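PDB 1ZB1: vacuolar-sorting protein BRO1 from Saccharomyces cerevisiae, which recruits the deubiquitinase DOA4 to endosomes and helps concentrate and sort cargo into the intralumenal vesicles of multivesicular bodies. Local coordinates for residues G274-F279 and K315-D320; S204-T209 and L267-R272. One frame throughout, in Å; residues are numbered along the deposited sequence.

Contact 1 (G274-F279 and K315-D320)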
loop_
_atom_site.group_PDB
_atom_site.type_symbol
_atom_site.label_atom_id
_atom_site.label_comp_id
_atom_site.label_asym_id
_atom_site.label_seq_id
_atom_site.Cartn_x
_atom_site.Cartn_y
_atom_site.Cartn_z
ATOM N N GLY A 274 27.992 -8.313 27.164
ATOM C CA GLY A 274 27.213 -8.323 28.385
ATOM C C GLY A 274 26.006 -7.443 28.143
ATOM O O GLY A 274 24.872 -7.813 28.447
ATOM N N GLU A 275 26.261 -6.259 27.595
ATOM C CA GLU A 275 25.191 -5.335 27.264
ATOM C C GLU A 275 24.652 -5.880 25.947
ATOM O O GLU A 275 23.445 -5.893 25.703
ATOM C CB GLU A 275 25.747 -3.921 27.080
ATOM C CG GLU A 275 24.685 -2.858 26.881
ATOM C CD GLU A 275 25.244 -1.450 26.989
ATOM O OE1 GLU A 275 26.126 -1.092 26.182
ATOM O OE2 GLU A 275 24.802 -0.701 27.887
ATOM N N ALA A 276 25.576 -6.355 25.115
ATOM C CA ALA A 276 25.247 -6.936 23.823
ATOM C C ALA A 276 24.526 -8.259 24.054
ATOM O O ALA A 276 23.573 -8.594 23.352
ATOM C CB ALA A 276 26.517 -7.170 23.017
ATOM N N ILE A 277 24.998 -9.011 25.043
ATOM C CA ILE A 277 24.396 -10.294 25.384
ATOM C C ILE A 277 22.944 -10.078 25.804
ATOM O O ILE A 277 22.074 -10.896 25.513
ATOM C CB ILE A 277 25.178 -10.978 26.537
ATOM C CG1 ILE A 277 26.574 -11.368 26.044
ATOM C CG2 ILE A 277 24.418 -12.199 27.045
ATOM C CD1 ILE A 277 27.486 -11.897 27.130
ATOM N N ALA A 278 22.689 -8.964 26.482
ATOM C CA ALA A 278 21.343 -8.639 26.931
ATOM C C ALA A 278 20.420 -8.401 25.733
ATOM O O ALA A 278 19.245 -8.771 25.764
ATOM C CB ALA A 278 21.376 -7.405 27.829
ATOM N N PHE A 279 20.954 -7.788 24.678
ATOM C CA PHE A 279 20.163 -7.519 23.484
ATOM C C PHE A 279 19.973 -8.753 22.616
ATOM O O PHE A 279 18.962 -8.876 21.927
ATOM C CB PHE A 279 20.787 -6.381 22.673
ATOM C CG PHE A 279 20.280 -5.029 23.066
ATOM C CD1 PHE A 279 19.043 -4.580 22.610
ATOM C CD2 PHE A 279 21.009 -4.221 23.932
ATOM C CE1 PHE A 279 18.535 -3.343 23.011
ATOM C CE2 PHE A 279 20.514 -2.983 24.342
ATOM C CZ PHE A 279 19.273 -2.544 23.880
ATOM N N LYS A 315 26.433 -17.718 22.236
ATOM C CA LYS A 315 27.426 -18.570 22.890
ATOM C C LYS A 315 28.757 -17.840 23.036
ATOM O O LYS A 315 29.240 -17.620 24.144
ATOM C CB LYS A 315 27.663 -19.844 22.076
ATOM C CG LYS A 315 26.447 -20.732 21.884
ATOM C CD LYS A 315 26.819 -21.966 21.071
ATOM C CE LYS A 315 25.606 -22.832 20.761
ATOM N NZ LYS A 315 25.984 -24.064 20.012
ATOM N N GLU A 316 29.340 -17.479 21.897
ATOM C CA GLU A 316 30.622 -16.782 21.843
ATOM C C GLU A 316 30.722 -15.646 22.852
ATOM O O GLU A 316 31.682 -15.571 23.621
ATOM C CB GLU A 316 30.853 -16.246 20.428
ATOM C CG GLU A 316 30.788 -17.330 19.358
ATOM C CD GLU A 316 30.855 -16.779 17.943
ATOM O OE1 GLU A 316 30.749 -17.587 16.993
ATOM O OE2 GLU A 316 31.012 -15.547 17.777
ATOM N N LEU A 317 29.730 -14.763 22.847
ATOM C CA LEU A 317 29.706 -13.633 23.770
ATOM C C LEU A 317 29.747 -14.109 25.221
ATOM O O LEU A 317 30.462 -13.548 26.052
ATOM C CB LEU A 317 28.446 -12.791 23.545
ATOM C CG LEU A 317 28.358 -11.883 22.311
ATOM C CD1 LEU A 317 29.204 -10.643 22.526
ATOM C CD2 LEU A 317 28.805 -12.637 21.074
ATOM N N ILE A 318 28.973 -15.145 25.518
ATOM C CA ILE A 318 28.909 -15.693 26.865
ATOM C C ILE A 318 30.231 -16.323 27.305
ATOM O O ILE A 318 30.700 -16.079 28.418
ATOM C CB ILE A 318 27.776 -16.736 26.974
ATOM C CG1 ILE A 318 26.427 -16.043 26.760
ATOM C CG2 ILE A 318 27.815 -17.419 28.333
ATOM C CD1 ILE A 318 25.247 -16.984 26.699
ATOM N N LYS A 319 30.830 -17.131 26.435
ATOM C CA LYS A 319 32.099 -17.780 26.755
ATOM C C LYS A 319 33.166 -16.744 27.087
ATOM O O LYS A 319 33.686 -16.707 28.202
ATOM C CB LYS A 319 32.575 -18.635 25.579
ATOM C CG LYS A 319 33.941 -19.265 25.796
ATOM C CD LYS A 319 34.388 -20.049 24.574
ATOM C CE LYS A 319 35.798 -20.589 24.754
ATOM N NZ LYS A 319 36.259 -21.345 23.553
ATOM N N ASP A 320 33.486 -15.903 26.109
ATOM C CA ASP A 320 34.491 -14.864 26.293
ATOM C C ASP A 320 33.940 -13.736 27.157
ATOM O O ASP A 320 33.944 -12.575 26.748
ATOM C CB ASP A 320 34.923 -14.296 24.936
ATOM C CG ASP A 320 35.322 -15.376 23.949
ATOM O OD1 ASP A 320 36.204 -16.197 24.282
ATOM O OD2 ASP A 320 34.756 -15.399 22.836
#

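Contact 2 (S204-T209 and L267-R272)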
loop_
_atom_site.group_PDB
_atom_site.type_symbol
_atom_site.label_atom_id
_atom_site.label_comp_id
_atom_site.label_asym_id
_atom_site.label_seq_id
_atom_site.Cartn_x
_atom_site.Cartn_y
_atom_site.Cartn_z
ATOM N N SER A 204 26.596 -2.197 2.808
ATOM C CA SER A 204 25.564 -1.769 3.748
ATOM C C SER A 204 25.201 -2.837 4.776
ATOM O O SER A 204 24.842 -2.515 5.908
ATOM C CB SER A 204 24.298 -1.350 2.989
ATOM O OG SER A 204 24.537 -0.212 2.176
ATOM N N SER A 205 25.299 -4.104 4.381
ATOM C CA SER A 205 24.968 -5.211 5.273
ATOM C C SER A 205 25.909 -5.292 6.470
ATOM O O SER A 205 25.757 -6.166 7.323
ATOM C CB SER A 205 25.008 -6.538 4.512
ATOM O OG SER A 205 26.332 -6.878 4.144
ATOM N N LYS A 206 26.875 -4.377 6.528
ATOM C CA LYS A 206 27.851 -4.342 7.617
ATOM C C LYS A 206 27.568 -3.160 8.550
ATOM O O LYS A 206 28.128 -3.070 9.644
ATOM C CB LYS A 206 29.263 -4.233 7.029
ATOM C CG LYS A 206 30.356 -4.965 7.798
ATOM C CD LYS A 206 30.677 -4.307 9.133
ATOM C CE LYS A 206 31.984 -4.844 9.710
ATOM N NZ LYS A 206 31.970 -6.325 9.879
ATOM N N GLN A 207 26.696 -2.254 8.109
ATOM C CA GLN A 207 26.326 -1.083 8.903
ATOM C C GLN A 207 25.283 -1.475 9.941
ATOM O O GLN A 207 24.129 -1.041 9.882
ATOM C CB GLN A 207 25.761 0.018 8.004
ATOM C CG GLN A 207 26.799 0.767 7.184
ATOM C CD GLN A 207 26.184 1.904 6.388
ATOM O OE1 GLN A 207 25.443 1.678 5.430
ATOM N NE2 GLN A 207 26.478 3.135 6.792
ATOM N N TYR A 208 25.712 -2.294 10.893
ATOM C CA TYR A 208 24.853 -2.797 11.954
ATOM C C TYR A 208 23.867 -1.780 12.505
ATOM O O TYR A 208 22.665 -2.041 12.564
ATOM C CB TYR A 208 25.725 -3.356 13.079
ATOM C CG TYR A 208 26.621 -4.486 12.615
ATOM C CD1 TYR A 208 27.778 -4.826 13.318
ATOM C CD2 TYR A 208 26.312 -5.214 11.465
ATOM C CE1 TYR A 208 28.605 -5.860 12.881
ATOM C CE2 TYR A 208 27.127 -6.247 11.024
ATOM C CZ TYR A 208 28.272 -6.563 11.733
ATOM O OH TYR A 208 29.081 -7.577 11.282
ATOM N N THR A 209 24.373 -0.621 12.900
ATOM C CA THR A 209 23.529 0.424 13.452
ATOM C C THR A 209 22.390 0.823 12.500
ATOM O O THR A 209 21.242 0.972 12.920
ATOM C CB THR A 209 24.383 1.665 13.803
ATOM O OG1 THR A 209 23.541 2.705 14.314
ATOM C CG2 THR A 209 25.131 2.163 12.572
ATOM N N LEU A 267 26.984 -3.437 19.568
ATOM C CA LEU A 267 27.484 -3.367 20.935
ATOM C C LEU A 267 28.769 -4.178 21.083
ATOM O O LEU A 267 29.682 -3.780 21.805
ATOM C CB LEU A 267 26.423 -3.879 21.913
ATOM C CG LEU A 267 25.144 -3.044 21.986
ATOM C CD1 LEU A 267 24.170 -3.680 22.963
ATOM C CD2 LEU A 267 25.484 -1.630 22.420
ATOM N N GLU A 268 28.834 -5.314 20.397
ATOM C CA GLU A 268 30.019 -6.165 20.442
ATOM C C GLU A 268 31.158 -5.453 19.730
ATOM O O GLU A 268 32.327 -5.617 20.077
ATOM C CB GLU A 268 29.753 -7.501 19.745
ATOM C CG GLU A 268 31.026 -8.272 19.425
ATOM C CD GLU A 268 30.767 -9.559 18.675
ATOM O OE1 GLU A 268 29.949 -9.546 17.732
ATOM O OE2 GLU A 268 31.392 -10.581 19.021
ATOM N N GLU A 269 30.797 -4.667 18.725
ATOM C CA GLU A 269 31.757 -3.908 17.936
ATOM C C GLU A 269 32.330 -2.791 18.810
ATOM O O GLU A 269 33.456 -2.345 18.608
ATOM C CB GLU A 269 31.052 -3.323 16.708
ATOM C CG GLU A 269 31.946 -3.043 15.511
ATOM C CD GLU A 269 31.148 -2.633 14.280
ATOM O OE1 GLU A 269 30.455 -1.591 14.335
ATOM O OE2 GLU A 269 31.211 -3.355 13.261
ATOM N N GLU A 270 31.542 -2.352 19.789
ATOM C CA GLU A 270 31.955 -1.296 20.710
ATOM C C GLU A 270 32.524 -1.912 21.985
ATOM O O GLU A 270 32.655 -1.238 23.004
ATOM C CB GLU A 270 30.763 -0.411 21.078
ATOM C CG GLU A 270 30.092 0.283 19.905
ATOM C CD GLU A 270 30.926 1.408 19.327
ATOM O OE1 GLU A 270 32.009 1.135 18.769
ATOM O OE2 GLU A 270 30.491 2.574 19.433
ATOM N N ASN A 271 32.851 -3.199 21.923
ATOM C CA ASN A 271 33.398 -3.909 23.073
ATOM C C ASN A 271 32.508 -3.787 24.304
ATOM O O ASN A 271 33.001 -3.711 25.432
ATOM C CB ASN A 271 34.801 -3.392 23.405
ATOM C CG ASN A 271 35.816 -3.737 22.335
ATOM O OD1 ASN A 271 36.030 -4.908 22.019
ATOM N ND2 ASN A 271 36.452 -2.715 21.773
ATOM N N ARG A 272 31.197 -3.754 24.088
ATOM C CA ARG A 272 30.262 -3.663 25.199
ATOM C C ARG A 272 29.491 -4.966 25.349
ATOM O O ARG A 272 28.257 -4.987 25.340
ATOM C CB ARG A 272 29.296 -2.488 25.007
ATOM C CG ARG A 272 29.892 -1.147 25.413
ATOM C CD ARG A 272 28.819 -0.088 25.610
ATOM N NE ARG A 272 28.346 0.486 24.355
ATOM C CZ ARG A 272 27.306 1.309 24.259
ATOM N NH1 ARG A 272 26.623 1.650 25.344
ATOM N NH2 ARG A 272 26.955 1.803 23.079
HETATM O O HOH W 1 28.711 -1.227 12.414
#

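Contact 1 (G274-F279 and K315-D320)
Ile277 lays its longer branch, CG1 and CD1, across the base of the Leu317 side chain, and this overlap is the heart of the contact. Its CG1 comes within 3.4 Å of Leu317 CB, tighter than usual for two carbons, while its CD1 continues over the backbone of the second helix and reaches 3.6 Å from the carbonyl O of Leu317. The first torsion sets this course: with chi1 at -67°, CG1 stands opposite the carbonyl carbon and the branch runs on extended through chi2. Leu317 points back toward the first helix, and the two side chains slide past one another in opposite directions. Leu317 CD1 lies 4.4 Å from Ala276 CB at one margin. Further along, Ile277 CD1 is 4.3 Å from CG1 of Ile318, on the more exposed flank.

The segments lie on helices 275-290 and 303-322; locally their axes run roughly antiparallel, at 148°, and are 9.8 Å apart at closest approach. Val273 and Glu268 also touch Leu317, placing it against the neighbouring loop and helix 242-269.

The side chains meet each other through aliphatic carbon only, while Ile277 CD1 also lies against the Leu317 backbone. As far as the side-chain pairs go, the pairing of these helices in the Bro1 domain therefore rests locally on shape and on the removal of apolar surface from water.

Contact 2 (S204-T209 and L267-R272)
The start of helix 208-230 faces the C-terminal end of helix 242-269 in the Bro1 domain, and the side chain of Glu269 bridges the gap between them. Glu269 points toward the other segment; chi1 of -154° puts CG roughly opposite the backbone N, and the chain, stretched out past CG, extends to Tyr208. Its carboxylate thus arrives beside the Tyr208 ring, OE2 lying 3.6 Å from CE1 of Tyr208. Ring and carboxylate planes are turned only 21° apart, yet OE2 approaches the ring obliquely. Lys206 comes from before the helix, its chain bent at chi2 and chi4, and brings CE to 3.9 Å from Glu269 OE2. The ammonium stays farther away: Lys206 NZ is 4.6 Å from Glu269 OE2, too far for a salt bridge, and makes a weak hydrogen bond to Tyr208 OH.

The other carboxylate oxygen works through water, which donates a hydrogen bond of 2.6 Å to Glu269 OE1 and a weak one to Lys206 O. Lys206 O also lies 3.3 Å above one face of the Tyr208 ring, displaced toward its rim. Beyond Glu269 the chain turns in a Schellman motif, with Asn271 at positive phi.

Across this surface contact, then, the polar link runs through one water, firm only at Glu269 OE1, and the nearby lysine would probably stabilise the negative charge of Glu269 without gripping it directly.

Overall arrangement
Consecutive helices join the two contacts: helix 242-269 supplies one side of contact 2, and the chain then turns into helix 275-290, which supplies one side of contact 1. Their centres are about 14 Å apart, on the same side of the chain's centre and some 32 to 39 Å from it. Leu267 links them directly, its CD1 packing 3.4 Å from Phe279 CD2 and its CB 3.5 Å from Ala276 CB. Arg272 NH1 of contact 2 also pairs with Glu275 OE1 of contact 1 in a salt bridge. The pair illustrates how successive helices in a Bro1 domain can combine a partly buried apolar interface with a hydrated, charged one at the surface.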